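Local coordinates for protein dTDP-4-amino-4,6-dideoxyglucose formyltransferase (Mycobacterium tuberculosis CAS/NITR204, PDB 5VYQ) that probably transfers a formyl group from a folate cofactor to the sugar amino group of dTDP-4-amino-4,6-dideoxyglucose, at residues A[30-35]-A[161-166]; A[113-118]-A[153-158]; A[221-224]-A[230-233]. All coordinates share one frame; numbering follows the deposited sequence. Where two conformers were deposited one is given.

Contact 1: A[30-35]-A[161-166]. With 0FX (dTDP-4-amino-4,6-dideoxyglucose), chain D.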
loop_
_atom_site.group_PDB
_atom_site.type_symbol
_atom_site.label_atom_id
_atom_site.label_comp_id
_atom_site.label_asym_id
_atom_site.label_seq_id
_atom_site.Cartn_x
_atom_site.Cartn_y
_atom_site.Cartn_z
ATOM N N ASN A 30 -9.882 1.133 -25.395
ATOM C CA ASN A 30 -9.845 0.506 -24.065
ATOM C C ASN A 30 -10.135 -0.992 -24.206
ATOM O O ASN A 30 -11.050 -1.412 -24.902
ATOM C CB ASN A 30 -10.870 1.189 -23.144
ATOM C CG ASN A 30 -10.994 0.538 -21.786
ATOM O OD1 ASN A 30 -11.645 -0.485 -21.646
ATOM N ND2 ASN A 30 -10.407 1.155 -20.767
ATOM N N VAL A 31 -9.324 -1.823 -23.543
ATOM C CA VAL A 31 -9.420 -3.264 -23.664
ATOM C C VAL A 31 -10.783 -3.825 -23.245
ATOM O O VAL A 31 -11.332 -4.672 -23.917
ATOM C CB VAL A 31 -8.258 -3.919 -22.884
ATOM C CG1 VAL A 31 -8.421 -3.738 -21.378
ATOM C CG2 VAL A 31 -8.078 -5.376 -23.248
ATOM N N HIS A 32 -11.346 -3.322 -22.145
ATOM C CA HIS A 32 -12.634 -3.805 -21.680
ATOM C C HIS A 32 -13.734 -3.358 -22.648
ATOM O O HIS A 32 -14.623 -4.123 -23.013
ATOM C CB HIS A 32 -12.964 -3.313 -20.266
ATOM C CG HIS A 32 -11.832 -3.456 -19.305
ATOM N ND1 HIS A 32 -11.445 -4.678 -18.797
ATOM C CD2 HIS A 32 -10.962 -2.547 -18.806
ATOM C CE1 HIS A 32 -10.401 -4.508 -18.000
ATOM N NE2 HIS A 32 -10.087 -3.225 -17.992
ATOM N N ALA A 33 -13.683 -2.098 -23.060
ATOM C CA ALA A 33 -14.730 -1.559 -23.908
ATOM C C ALA A 33 -14.642 -2.235 -25.277
ATOM O O ALA A 33 -15.636 -2.457 -25.950
ATOM C CB ALA A 33 -14.603 -0.061 -24.029
ATOM N N HIS A 34 -13.432 -2.607 -25.687
ATOM C CA HIS A 34 -13.289 -3.249 -26.992
ATOM C C HIS A 34 -13.910 -4.655 -26.968
ATOM O O HIS A 34 -14.588 -5.094 -27.899
ATOM C CB HIS A 34 -11.824 -3.330 -27.374
ATOM C CG HIS A 34 -11.607 -4.136 -28.606
ATOM N ND1 HIS A 34 -11.303 -5.472 -28.551
ATOM C CD2 HIS A 34 -11.706 -3.823 -29.917
ATOM C CE1 HIS A 34 -11.184 -5.948 -29.774
ATOM N NE2 HIS A 34 -11.435 -4.969 -30.625
ATOM N N ALA A 35 -13.691 -5.382 -25.883
ATOM C CA ALA A 35 -14.316 -6.698 -25.728
ATOM C C ALA A 35 -15.827 -6.620 -25.751
ATOM O O ALA A 35 -16.508 -7.479 -26.298
ATOM C CB ALA A 35 -13.839 -7.379 -24.448
ATOM N N ARG A 161 -15.661 -2.406 -11.121
ATOM C CA ARG A 161 -17.119 -2.406 -11.057
ATOM C C ARG A 161 -17.729 -1.510 -12.142
ATOM O O ARG A 161 -18.762 -1.854 -12.739
ATOM C CB ARG A 161 -17.632 -2.025 -9.660
ATOM C CG ARG A 161 -17.216 -3.011 -8.554
ATOM C CD ARG A 161 -18.042 -3.014 -7.272
ATOM N NE ARG A 161 -18.165 -1.690 -6.685
ATOM C CZ ARG A 161 -17.240 -1.142 -5.909
ATOM N NH1 ARG A 161 -17.429 0.077 -5.466
ATOM N NH2 ARG A 161 -16.112 -1.807 -5.608
ATOM N N LEU A 162 -17.108 -0.372 -12.436
ATOM C CA LEU A 162 -17.551 0.451 -13.562
ATOM C C LEU A 162 -17.581 -0.283 -14.892
ATOM O O LEU A 162 -18.533 -0.123 -15.670
ATOM C CB LEU A 162 -16.743 1.749 -13.707
ATOM C CG LEU A 162 -16.839 2.696 -12.532
ATOM C CD1 LEU A 162 -15.910 3.884 -12.782
ATOM C CD2 LEU A 162 -18.219 3.234 -12.336
ATOM N N MET A 163 -16.610 -1.149 -15.129
ATOM C CA MET A 163 -16.598 -1.895 -16.390
ATOM C C MET A 163 -17.750 -2.917 -16.379
ATOM O O MET A 163 -18.340 -3.171 -17.441
ATOM C CB MET A 163 -15.267 -2.577 -16.599
ATOM C CG MET A 163 -14.070 -1.638 -16.743
ATOM S SD MET A 163 -14.195 -0.483 -18.097
ATOM C CE MET A 163 -15.090 0.857 -17.351
ATOM N N ASP A 164 -18.084 -3.523 -15.245
ATOM C CA ASP A 164 -19.236 -4.438 -15.175
ATOM C C ASP A 164 -20.524 -3.653 -15.422
ATOM O O ASP A 164 -21.393 -4.117 -16.143
ATOM C CB ASP A 164 -19.348 -5.130 -13.816
ATOM C CG ASP A 164 -18.242 -6.151 -13.566
ATOM O OD1 ASP A 164 -17.685 -6.687 -14.515
ATOM O OD2 ASP A 164 -17.928 -6.409 -12.393
ATOM N N ILE A 165 -20.647 -2.472 -14.842
ATOM C CA ILE A 165 -21.817 -1.615 -15.039
ATOM C C ILE A 165 -21.945 -1.180 -16.480
ATOM O O ILE A 165 -23.048 -1.115 -17.036
ATOM C CB ILE A 165 -21.842 -0.418 -14.069
ATOM C CG1 ILE A 165 -21.995 -0.955 -12.645
ATOM C CG2 ILE A 165 -22.875 0.584 -14.500
ATOM C CD1 ILE A 165 -21.786 0.097 -11.566
ATOM N N GLU A 166 -20.830 -0.898 -17.135
ATOM C CA GLU A 166 -20.884 -0.448 -18.493
ATOM C C GLU A 166 -21.447 -1.553 -19.363
ATOM O O GLU A 166 -22.292 -1.278 -20.220
ATOM C CB GLU A 166 -19.468 -0.088 -18.956
ATOM C CG GLU A 166 -19.389 0.494 -20.300
ATOM C CD GLU A 166 -18.000 1.129 -20.557
ATOM O OE1 GLU A 166 -17.414 0.543 -21.425
ATOM O OE2 GLU A 166 -17.510 2.073 -19.920
HETATM O O4P 0FX D . -11.327 4.294 -18.836
HETATM P P2 0FX D . -10.627 5.006 -19.943
HETATM O O3P 0FX D . -10.642 4.327 -21.294
HETATM O O1G 0FX D . -11.293 6.475 -19.870
HETATM C C1G 0FX D . -10.623 7.640 -20.317
HETATM C C2G 0FX D . -11.290 8.829 -19.612
HETATM O O2G 0FX D . -11.185 8.573 -18.205
HETATM C C3G 0FX D . -12.781 8.875 -19.988
HETATM O O3G 0FX D . -13.499 9.859 -19.204
HETATM C C4G 0FX D . -12.903 9.027 -21.499
HETATM N N4A 0FX D . -14.352 9.000 -21.808
HETATM C C5G 0FX D . -12.147 7.881 -22.173
HETATM C C6G 0FX D . -12.009 8.216 -23.657
HETATM O O5G 0FX D . -10.783 7.746 -21.737
HETATM O OPP 0FX D . -9.105 5.358 -19.551
HETATM P P 0FX D . -7.813 4.397 -19.437
HETATM O O1P 0FX D . -6.672 5.198 -19.935
HETATM O O2P 0FX D . -8.157 3.042 -20.001
HETATM O O5 0FX D . -7.617 4.179 -17.861
HETATM C C5 0FX D . -8.492 3.369 -17.110
HETATM C C4 0FX D . -8.258 3.627 -15.634
HETATM O O4 0FX D . -6.934 3.207 -15.317
HETATM C C3 0FX D . -8.284 5.083 -15.171
HETATM O O3 0FX D . -9.622 5.497 -14.872
HETATM C C2 0FX D . -7.425 5.126 -13.922
HETATM C C1 0FX D . -6.414 4.065 -14.294
HETATM N N11 0FX D . -5.165 4.652 -14.795
HETATM C C61 0FX D . -4.800 4.681 -16.094
HETATM C C51 0FX D . -3.588 5.219 -16.485
HETATM C C5A 0FX D . -3.239 5.271 -17.951
HETATM C C21 0FX D . -4.210 5.049 -13.863
HETATM O O21 0FX D . -4.528 4.977 -12.592
HETATM N N31 0FX D . -3.036 5.584 -14.203
HETATM C C41 0FX D . -2.699 5.618 -15.512
HETATM O O41 0FX D . -1.495 6.137 -15.826
#

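Contact 2: A[113-118]-A[153-158]. With 0FX (dTDP-4-amino-4,6-dideoxyglucose), chain D.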
loop_
_atom_site.group_PDB
_atom_site.type_symbol
_atom_site.label_atom_id
_atom_site.label_comp_id
_atom_site.label_asym_id
_atom_site.label_seq_id
_atom_site.Cartn_x
_atom_site.Cartn_y
_atom_site.Cartn_z
ATOM N N PHE A 113 -10.573 10.191 -15.856
ATOM C CA PHE A 113 -10.534 9.291 -14.705
ATOM C C PHE A 113 -11.545 9.649 -13.606
ATOM O O PHE A 113 -11.200 9.931 -12.473
ATOM C CB PHE A 113 -9.135 9.185 -14.119
ATOM C CG PHE A 113 -8.057 8.766 -15.087
ATOM C CD1 PHE A 113 -8.311 8.265 -16.366
ATOM C CD2 PHE A 113 -6.731 8.791 -14.646
ATOM C CE1 PHE A 113 -7.275 7.884 -17.200
ATOM C CE2 PHE A 113 -5.684 8.355 -15.443
ATOM C CZ PHE A 113 -5.960 7.903 -16.742
ATOM N N PRO A 114 -12.826 9.637 -13.970
ATOM C CA PRO A 114 -13.787 10.184 -12.984
ATOM C C PRO A 114 -13.719 9.648 -11.548
ATOM O O PRO A 114 -13.917 10.439 -10.598
ATOM C CB PRO A 114 -15.140 9.853 -13.628
ATOM C CG PRO A 114 -14.861 9.975 -15.102
ATOM C CD PRO A 114 -13.474 9.365 -15.265
ATOM N N GLN A 115 -13.561 8.340 -11.370
ATOM C CA GLN A 115 -13.620 7.742 -10.018
ATOM C C GLN A 115 -12.449 8.264 -9.161
ATOM O O GLN A 115 -12.584 8.314 -7.948
ATOM C CB GLN A 115 -13.586 6.206 -10.032
ATOM C CG GLN A 115 -12.260 5.496 -10.390
ATOM C CD GLN A 115 -11.907 5.549 -11.847
ATOM O OE1 GLN A 115 -12.742 5.921 -12.699
ATOM N NE2 GLN A 115 -10.657 5.243 -12.152
ATOM N N VAL A 116 -11.318 8.613 -9.771
ATOM C CA VAL A 116 -10.200 9.186 -9.015
ATOM C C VAL A 116 -10.680 10.437 -8.300
ATOM O O VAL A 116 -10.536 10.601 -7.094
ATOM C CB VAL A 116 -8.972 9.488 -9.893
ATOM C CG1 VAL A 116 -7.934 10.212 -9.081
ATOM C CG2 VAL A 116 -8.438 8.220 -10.549
ATOM N N PHE A 117 -11.352 11.286 -9.046
ATOM C CA PHE A 117 -11.783 12.566 -8.548
ATOM C C PHE A 117 -12.979 12.382 -7.611
ATOM O O PHE A 117 -13.094 13.082 -6.566
ATOM C CB PHE A 117 -12.051 13.516 -9.732
ATOM C CG PHE A 117 -10.820 13.893 -10.469
ATOM C CD1 PHE A 117 -10.046 14.955 -10.017
ATOM C CD2 PHE A 117 -10.393 13.172 -11.582
ATOM C CE1 PHE A 117 -8.911 15.353 -10.674
ATOM C CE2 PHE A 117 -9.237 13.564 -12.229
ATOM C CZ PHE A 117 -8.490 14.627 -11.770
ATOM N N SER A 118 -13.855 11.421 -7.901
ATOM C CA SER A 118 -14.992 11.210 -7.006
ATOM C C SER A 118 -14.645 10.582 -5.658
ATOM O O SER A 118 -15.296 10.855 -4.638
ATOM C CB SER A 118 -16.058 10.354 -7.684
ATOM O OG SER A 118 -16.764 11.134 -8.626
ATOM N N ASP A 153 -12.557 1.196 -0.973
ATOM C CA ASP A 153 -12.342 1.181 -2.429
ATOM C C ASP A 153 -11.119 2.044 -2.808
ATOM O O ASP A 153 -10.777 3.037 -2.155
ATOM C CB ASP A 153 -13.536 1.717 -3.185
ATOM C CG ASP A 153 -14.549 0.602 -3.578
ATOM O OD1 ASP A 153 -14.129 -0.499 -3.979
ATOM O OD2 ASP A 153 -15.765 0.859 -3.447
ATOM N N SER A 154 -10.464 1.626 -3.884
ATOM C CA SER A 154 -9.463 2.413 -4.585
ATOM C C SER A 154 -9.978 2.725 -5.974
ATOM O O SER A 154 -11.032 2.195 -6.383
ATOM C CB SER A 154 -8.193 1.557 -4.658
ATOM O OG SER A 154 -8.492 0.322 -5.261
ATOM N N SER A 155 -9.234 3.545 -6.695
ATOM C CA SER A 155 -9.546 3.724 -8.115
ATOM C C SER A 155 -9.695 2.377 -8.846
ATOM O O SER A 155 -10.649 2.127 -9.604
ATOM C CB SER A 155 -8.526 4.615 -8.790
ATOM O OG SER A 155 -8.703 4.564 -10.199
ATOM N N GLY A 156 -8.782 1.446 -8.593
ATOM C CA GLY A 156 -8.780 0.180 -9.323
ATOM C C GLY A 156 -10.011 -0.659 -9.009
ATOM O O GLY A 156 -10.622 -1.239 -9.886
ATOM N N SER A 157 -10.411 -0.730 -7.745
ATOM C CA SER A 157 -11.541 -1.552 -7.380
ATOM C C SER A 157 -12.854 -0.942 -7.891
ATOM O O SER A 157 -13.739 -1.674 -8.335
ATOM C CB SER A 157 -11.599 -1.858 -5.901
ATOM O OG SER A 157 -11.786 -0.717 -5.081
ATOM N N VAL A 158 -12.982 0.377 -7.836
ATOM C CA VAL A 158 -14.185 1.037 -8.371
ATOM C C VAL A 158 -14.260 0.838 -9.891
ATOM O O VAL A 158 -15.305 0.499 -10.452
ATOM C CB VAL A 158 -14.257 2.513 -8.028
ATOM C CG1 VAL A 158 -15.413 3.201 -8.780
ATOM C CG2 VAL A 158 -14.342 2.693 -6.514
HETATM O O4P 0FX D . -11.327 4.294 -18.836
HETATM P P2 0FX D . -10.627 5.006 -19.943
HETATM O O3P 0FX D . -10.642 4.327 -21.294
HETATM O O1G 0FX D . -11.293 6.475 -19.870
HETATM C C1G 0FX D . -10.623 7.640 -20.317
HETATM C C2G 0FX D . -11.290 8.829 -19.612
HETATM O O2G 0FX D . -11.185 8.573 -18.205
HETATM C C3G 0FX D . -12.781 8.875 -19.988
HETATM O O3G 0FX D . -13.499 9.859 -19.204
HETATM C C4G 0FX D . -12.903 9.027 -21.499
HETATM N N4A 0FX D . -14.352 9.000 -21.808
HETATM C C5G 0FX D . -12.147 7.881 -22.173
HETATM C C6G 0FX D . -12.009 8.216 -23.657
HETATM O O5G 0FX D . -10.783 7.746 -21.737
HETATM O OPP 0FX D . -9.105 5.358 -19.551
HETATM P P 0FX D . -7.813 4.397 -19.437
HETATM O O1P 0FX D . -6.672 5.198 -19.935
HETATM O O2P 0FX D . -8.157 3.042 -20.001
HETATM O O5 0FX D . -7.617 4.179 -17.861
HETATM C C5 0FX D . -8.492 3.369 -17.110
HETATM C C4 0FX D . -8.258 3.627 -15.634
HETATM O O4 0FX D . -6.934 3.207 -15.317
HETATM C C3 0FX D . -8.284 5.083 -15.171
HETATM O O3 0FX D . -9.622 5.497 -14.872
HETATM C C2 0FX D . -7.425 5.126 -13.922
HETATM C C1 0FX D . -6.414 4.065 -14.294
HETATM N N11 0FX D . -5.165 4.652 -14.795
HETATM C C61 0FX D . -4.800 4.681 -16.094
HETATM C C51 0FX D . -3.588 5.219 -16.485
HETATM C C5A 0FX D . -3.239 5.271 -17.951
HETATM C C21 0FX D . -4.210 5.049 -13.863
HETATM O O21 0FX D . -4.528 4.977 -12.592
HETATM N N31 0FX D . -3.036 5.584 -14.203
HETATM C C41 0FX D . -2.699 5.618 -15.512
HETATM O O41 0FX D . -1.495 6.137 -15.826
#

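Contact 3: A[221-224]-A[230-233]. With 0FX (dTDP-4-amino-4,6-dideoxyglucose), chain D.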
loop_
_atom_site.group_PDB
_atom_site.type_symbol
_atom_site.label_atom_id
_atom_site.label_comp_id
_atom_site.label_asym_id
_atom_site.label_seq_id
_atom_site.Cartn_x
_atom_site.Cartn_y
_atom_site.Cartn_z
ATOM N N ARG A 221 -5.942 6.363 -1.824
ATOM C CA ARG A 221 -6.706 5.279 -2.444
ATOM C C ARG A 221 -7.227 5.734 -3.830
ATOM O O ARG A 221 -7.413 4.926 -4.740
ATOM C CB ARG A 221 -7.845 4.843 -1.492
ATOM C CG ARG A 221 -9.048 5.743 -1.353
ATOM C CD ARG A 221 -9.829 5.387 -0.095
ATOM N NE ARG A 221 -11.019 6.204 0.153
ATOM C CZ ARG A 221 -12.271 5.858 -0.112
ATOM N NH1 ARG A 221 -12.578 4.731 -0.719
ATOM N NH2 ARG A 221 -13.229 6.663 0.294
ATOM N N ALA A 222 -7.544 7.024 -3.961
ATOM C CA ALA A 222 -7.909 7.555 -5.264
ATOM C C ALA A 222 -6.820 7.334 -6.321
ATOM O O ALA A 222 -7.134 7.160 -7.516
ATOM C CB ALA A 222 -8.286 9.020 -5.168
ATOM N N LEU A 223 -5.549 7.366 -5.885
ATOM C CA LEU A 223 -4.414 7.209 -6.756
ATOM C C LEU A 223 -3.875 5.809 -6.815
ATOM O O LEU A 223 -2.869 5.548 -7.454
ATOM C CB LEU A 223 -3.295 8.186 -6.339
ATOM C CG LEU A 223 -3.698 9.656 -6.445
ATOM C CD1 LEU A 223 -2.741 10.631 -5.756
ATOM C CD2 LEU A 223 -3.829 10.017 -7.921
ATOM N N THR A 224 -4.595 4.886 -6.187
ATOM C CA THR A 224 -4.254 3.514 -6.184
ATOM C C THR A 224 -5.073 2.772 -7.215
ATOM O O THR A 224 -6.299 2.714 -7.166
ATOM C CB THR A 224 -4.395 2.901 -4.787
ATOM O OG1 THR A 224 -3.431 3.505 -3.896
ATOM C CG2 THR A 224 -4.043 1.422 -4.866
ATOM N N ASN A 230 1.141 5.902 -9.743
ATOM C CA ASN A 230 0.538 7.196 -9.885
ATOM C C ASN A 230 1.015 8.222 -8.856
ATOM O O ASN A 230 1.476 9.282 -9.223
ATOM C CB ASN A 230 -1.002 7.096 -9.740
ATOM C CG ASN A 230 -1.692 6.331 -10.862
ATOM O OD1 ASN A 230 -1.369 6.462 -12.066
ATOM N ND2 ASN A 230 -2.685 5.574 -10.486
ATOM N N ALA A 231 0.806 7.958 -7.560
ATOM C CA ALA A 231 1.161 8.930 -6.530
ATOM C C ALA A 231 2.685 8.910 -6.266
ATOM O O ALA A 231 3.299 7.826 -6.275
ATOM C CB ALA A 231 0.467 8.534 -5.254
ATOM N N TRP A 232 3.229 10.106 -6.067
ATOM C CA TRP A 232 4.647 10.216 -5.744
ATOM C C TRP A 232 4.878 11.416 -4.880
ATOM O O TRP A 232 4.136 12.389 -4.892
ATOM C CB TRP A 232 5.469 10.322 -7.030
ATOM C CG TRP A 232 5.121 11.459 -7.943
ATOM C CD1 TRP A 232 4.097 11.501 -8.860
ATOM C CD2 TRP A 232 5.788 12.728 -8.067
ATOM N NE1 TRP A 232 4.076 12.708 -9.520
ATOM C CE2 TRP A 232 5.122 13.468 -9.079
ATOM C CE3 TRP A 232 6.889 13.297 -7.450
ATOM C CZ2 TRP A 232 5.541 14.736 -9.483
ATOM C CZ3 TRP A 232 7.291 14.556 -7.840
ATOM C CH2 TRP A 232 6.610 15.280 -8.838
ATOM N N PHE A 233 5.944 11.351 -4.112
ATOM C CA PHE A 233 6.460 12.525 -3.410
ATOM C C PHE A 233 7.950 12.602 -3.701
ATOM O O PHE A 233 8.525 11.645 -4.200
ATOM C CB PHE A 233 6.188 12.444 -1.912
ATOM C CG PHE A 233 6.824 11.273 -1.208
ATOM C CD1 PHE A 233 6.131 10.074 -1.030
ATOM C CD2 PHE A 233 8.056 11.386 -0.603
ATOM C CE1 PHE A 233 6.676 9.004 -0.342
ATOM C CE2 PHE A 233 8.633 10.323 0.071
ATOM C CZ PHE A 233 7.947 9.114 0.204
HETATM O O4P 0FX D . -11.327 4.294 -18.836
HETATM P P2 0FX D . -10.627 5.006 -19.943
HETATM O O3P 0FX D . -10.642 4.327 -21.294
HETATM O O1G 0FX D . -11.293 6.475 -19.870
HETATM C C1G 0FX D . -10.623 7.640 -20.317
HETATM C C2G 0FX D . -11.290 8.829 -19.612
HETATM O O2G 0FX D . -11.185 8.573 -18.205
HETATM C C3G 0FX D . -12.781 8.875 -19.988
HETATM O O3G 0FX D . -13.499 9.859 -19.204
HETATM C C4G 0FX D . -12.903 9.027 -21.499
HETATM N N4A 0FX D . -14.352 9.000 -21.808
HETATM C C5G 0FX D . -12.147 7.881 -22.173
HETATM C C6G 0FX D . -12.009 8.216 -23.657
HETATM O O5G 0FX D . -10.783 7.746 -21.737
HETATM O OPP 0FX D . -9.105 5.358 -19.551
HETATM P P 0FX D . -7.813 4.397 -19.437
HETATM O O1P 0FX D . -6.672 5.198 -19.935
HETATM O O2P 0FX D . -8.157 3.042 -20.001
HETATM O O5 0FX D . -7.617 4.179 -17.861
HETATM C C5 0FX D . -8.492 3.369 -17.110
HETATM C C4 0FX D . -8.258 3.627 -15.634
HETATM O O4 0FX D . -6.934 3.207 -15.317
HETATM C C3 0FX D . -8.284 5.083 -15.171
HETATM O O3 0FX D . -9.622 5.497 -14.872
HETATM C C2 0FX D . -7.425 5.126 -13.922
HETATM C C1 0FX D . -6.414 4.065 -14.294
HETATM N N11 0FX D . -5.165 4.652 -14.795
HETATM C C61 0FX D . -4.800 4.681 -16.094
HETATM C C51 0FX D . -3.588 5.219 -16.485
HETATM C C5A 0FX D . -3.239 5.271 -17.951
HETATM C C21 0FX D . -4.210 5.049 -13.863
HETATM O O21 0FX D . -4.528 4.977 -12.592
HETATM N N31 0FX D . -3.036 5.584 -14.203
HETATM C C41 0FX D . -2.699 5.618 -15.512
HETATM O O41 0FX D . -1.495 6.137 -15.826
HETATM O O HOH W 1 -0.117 5.225 -6.914
#

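Contact 1: A[30-35]-A[161-166]
The backbones of segments 30-35 and 161-166 come nearest at H32 and M163, whose CA atoms lie 6.9 Å apart. Both belong to helices. Segment 30-35 holds the N-cap residue N30 and the first turn of helix 31-43, and segment 161-166 is an inner part of helix 155-179. No hydrogen bond joins the two segments, and packing holds them together. M163 is the main side chain. Its chain bends at chi2 and chi3 and crosses the side chain of H32 at about a right angle. M163 SD packs on H32 CB at 3.8 Å. M163 CG makes an off-centre CH-pi contact, 4.2 Å from the centroid of the H32 ring. Further along, A33 CB meets the carboxylate of E166 at OE1, 3.9 Å away. The other oxygen, E166 OE2, is hydrogen-bonded to H83.

N30 caps the N terminus of helix 31-43. Its OD1 accepts from A33 N at 3.0 Å, in the carbonyl plane on a lone pair, and more weakly from H32 N. CG stands anti to the backbone N (chi1 175°), which turns the amide back to the helix start. With OD1 held by the helix end, ND2 donates to the diphosphate of dTDP-4-amino-4,6-dideoxyglucose. The bond to 0FX O2P is 3.0 Å long, and a weak one reaches 0FX O3P. One amide thus couples the helix start to the ligand pocket.

A33 also touches T28 of strand 24-28, which leads into this helix. On helix 155-179, L162 and I165 pack on C147 of strand 141-147.

Contact 2: A[113-118]-A[153-158]
Q115 and S155 meet through a nearly straight hydrogen bond. Q115 NE2 donates to S155 OG at 2.8 Å, with an N-H...O angle of 173°. The hydroxyl lies in the amide plane of Q115. The same NE2 also donates to the deoxyribose hydroxyl 0FX O3 at 2.9 Å, again almost straight. Both N-H groups of the amide are therefore used, one on the protein and one on the ligand. S155 OG has a second partner in H225 ND1, so the hydroxyl that positions the amide is itself held. Q115 CG sits between the backbone N and the carbonyl carbon (chi1 72°), and the chain bends at chi2. This brings the amide alongside S155, with NE2 between S155 OG and the deoxyribose.

The tight part is buried and close to the ligand. Q115 CB packs on V158 CG1 at 3.7 Å, and V116 CG2 lies against S155 OG at the same distance. At the start of helix 114-121, F113 N donates to 0FX O2G at 2.9 Å. One face of the F113 ring covers the deoxyribose, with 0FX C3 offset toward the rim.

The looser side is the outward face of the first turn of helix 155-179 and its N-cap, where S154, G156 and S157 are partly exposed and make no contact with segment 113-118. S154 and S157 form a capping box there. S154 N donates to S157 OG at 2.9 Å, while the return bond from S157 N to S154 OG is weak. S157 OG also donates to D153 OD1.

Two helix N termini thus converge on one ligand. F113, P114, Q115 and S155 all belong to the dTDP-sugar pocket of this formyltransferase, at its deoxyribose and hexose.

Contact 3: A[221-224]-A[230-233]
L223 and N230 both place CG anti to the carbonyl carbon and beside the backbone N (chi1 -62° and -67°). This sets the leucine against A231 and brings the asparagine amide between the L223 carbonyl and the ligand. The contact is a helix-to-strand connection within the region of the C-terminal N-formyltransferase dimerization family. Helix 213-222 ends just before L223, and strand 231-234 pairs with strand 240-249 in an antiparallel sheet.

N230 carries the polar part. Its ND2 donates to L223 O at 3.0 Å, with L223 O close to the plane of the N230 amide. ND2 stands above the L223 carbonyl plane. ND2 also donates to 0FX O21 at 2.9 Å. The other arm of the amide, N230 OD1, accepts from 0FX N31 at 2.8 Å in a nearly straight bond of 172°. The amide thus reads the thymine base by pairing with its N-H and neighbouring carbonyl. The bond to L223 O uses the remaining N-H of ND2 and helps fix the rotation of the amide.

The apolar part is the packing of L223 on A231. The A231 methyl sits against the L223 side chain, touching both CB and CD1. L223 and N230 also pack on F199 of helix 196-203. F233, further along the strand, packs on L217 of the second subunit.

A water bridges the two backbones. It donates to L223 O at 2.8 Å and accepts from A231 N at 3.0 Å, so L223 O receives both this water and N230 ND2.

From the N terminus, the chain passes strand 24-28 and enters helix 31-43. Contact 1 closes a long loop when helix 155-179 packs against its start. Contact 2 lies within that loop. It joins the start of helix 114-121 to the start of helix 155-179, across strands 125-131 and 141-147. The salt bridge from R161 to D153 ties contacts 1 and 2 together. Contact 3 follows in series and closes a short loop near the C terminus. The R221 side chain probably bonds to D153 O, and its backbone O probably accepts from S155 N, so contact 3 also meets contact 2. Together the three contacts line the ligand from its diphosphate, through the deoxyribose, to the thymine.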